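Local coordinates for protein mitomycin biosynthesis 6-O-methyltransferase (Streptomyces lavendulae, PDB 3GWZ) that transfers the methyl group of S-adenosyl-L-methionine to the 6-hydroxyl of demethylmitomycins, forming the quinone methoxy group of mitomycins A and B, at residues A296-P299 and D300-L303. Residues are numbered along the deposited sequence; the frame is centred on the assembly and turned at random.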
loop_
_atom_site.group_PDB
_atom_site.type_symbol
_atom_site.label_atom_id
_atom_site.label_comp_id
_atom_site.label_asym_id
_atom_site.label_seq_id
_atom_site.Cartn_x
_atom_site.Cartn_y
_atom_site.Cartn_z
ATOM N N ALA A 296 -30.253 12.272 31.401
ATOM C CA ALA A 296 -29.243 13.265 31.054
ATOM C C ALA A 296 -29.788 14.318 30.094
ATOM O O ALA A 296 -29.167 15.360 29.884
ATOM C CB ALA A 296 -28.018 12.585 30.437
HETATM N N MSE A 297 -30.939 14.038 29.496
HETATM C CA MSE A 297 -31.463 14.904 28.448
HETATM C C MSE A 297 -32.200 16.127 28.994
HETATM O O MSE A 297 -32.903 16.049 30.002
HETATM C CB MSE A 297 -32.379 14.117 27.509
HETATM C CG MSE A 297 -31.622 13.123 26.630
HETATM SE SE MSE A 297 -32.791 11.951 25.618
HETATM C CE MSE A 297 -33.537 13.279 24.413
ATOM N N LYS A 298 -32.024 17.256 28.315
ATOM C CA LYS A 298 -32.837 18.435 28.579
ATOM C C LYS A 298 -34.143 18.296 27.814
ATOM O O LYS A 298 -34.213 17.566 26.824
ATOM C CB LYS A 298 -32.107 19.704 28.127
ATOM C CG LYS A 298 -30.782 19.932 28.820
ATOM C CD LYS A 298 -30.106 21.196 28.315
ATOM C CE LYS A 298 -29.918 21.166 26.810
ATOM N NZ LYS A 298 -28.987 22.232 26.350
ATOM N N PRO A 299 -35.188 18.999 28.263
ATOM C CA PRO A 299 -36.479 18.911 27.574
ATOM C C PRO A 299 -36.344 19.122 26.067
ATOM O O PRO A 299 -37.087 18.526 25.290
ATOM C CB PRO A 299 -37.281 20.053 28.202
ATOM C CG PRO A 299 -36.718 20.169 29.584
ATOM C CD PRO A 299 -35.249 19.857 29.461
ATOM N N ASP A 300 -35.396 19.961 25.667
ATOM C CA ASP A 300 -35.205 20.296 24.260
ATOM C C ASP A 300 -34.169 19.386 23.578
ATOM O O ASP A 300 -33.948 19.478 22.373
ATOM C CB ASP A 300 -34.800 21.769 24.113
ATOM C CG ASP A 300 -33.797 22.221 25.180
ATOM O OD1 ASP A 300 -34.070 22.037 26.390
ATOM O OD2 ASP A 300 -32.740 22.785 24.811
ATOM N N SER A 301 -33.543 18.509 24.351
ATOM C CA SER A 301 -32.527 17.614 23.805
ATOM C C SER A 301 -33.123 16.622 22.816
ATOM O O SER A 301 -34.316 16.319 22.864
ATOM C CB SER A 301 -31.820 16.849 24.925
ATOM O OG SER A 301 -30.972 17.708 25.659
ATOM N N ARG A 302 -32.284 16.119 21.915
ATOM C CA ARG A 302 -32.700 15.062 21.011
ATOM C C ARG A 302 -31.739 13.876 21.099
ATOM O O ARG A 302 -30.540 14.053 21.317
ATOM C CB ARG A 302 -32.793 15.580 19.570
ATOM C CG ARG A 302 -33.948 16.556 19.323
ATOM C CD ARG A 302 -35.286 15.906 19.645
ATOM N NE ARG A 302 -36.426 16.758 19.313
ATOM C CZ ARG A 302 -37.090 17.505 20.191
ATOM N NH1 ARG A 302 -36.727 17.524 21.468
ATOM N NH2 ARG A 302 -38.119 18.240 19.786
ATOM N N LEU A 303 -32.280 12.670 20.959
ATOM C CA LEU A 303 -31.465 11.463 20.893
ATOM C C LEU A 303 -31.629 10.853 19.513
ATOM O O LEU A 303 -32.759 10.707 19.030
ATOM C CB LEU A 303 -31.906 10.452 21.953
ATOM C CG LEU A 303 -31.375 9.020 21.803
ATOM C CD1 LEU A 303 -29.858 8.995 21.898
ATOM C CD2 LEU A 303 -31.983 8.115 22.871
HETATM O O HOH W 1 -36.239 15.823 24.717
#
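Two hydrogen bonds hold Ser301 OG: it accepts a bent one from Lys298 N (2.9 Å, 144° at the hydrogen) and is also hydrogen-bonded to the carbonyl oxygen of Ala269. The hydroxyl of this buried serine thus ties the chain just past a helix both to itself and to the segment leading into strand 271-275. Its torsion explains the reach: with OG anti to the carbonyl carbon (chi1 -72°), the oxygen lies beside the backbone N of Ser301 and faces back to Lys298. The backbone answers in the reverse sense, Ser301 N donating to Lys298 O at 2.7 Å and closing a type I beta turn with Pro299 and Asp300 at its corners. A water bridges the carbonyl oxygens of Pro299 and Ser301, and the latter also receives Arg302 NH1 at 3.0 Å, in the plane of the guanidinium but from above the carbonyl plane.

On the buried side the selenomethionine Met297 bends at chi3 (68°), which brings its CE to 3.5 Å from Ser301 O, while SE lies 4.1 Å from Leu303 CB, the two side chains crossing at about a right angle. Tyr272 and Leu348 extend this apolar patch. The Lys298 chain bends at chi3 and passes beside the Asp300 carboxylate, with NZ 4.1 Å from Asp300 OD2, too far for a salt bridge; NZ pairs instead with Asp270.

The turn joins helix 283-296 to strand 302-308, closing the beta-alpha-beta crossover between the parallel strands 271-275 and 302-308 in the Rossmann-like class I methyltransferase fold.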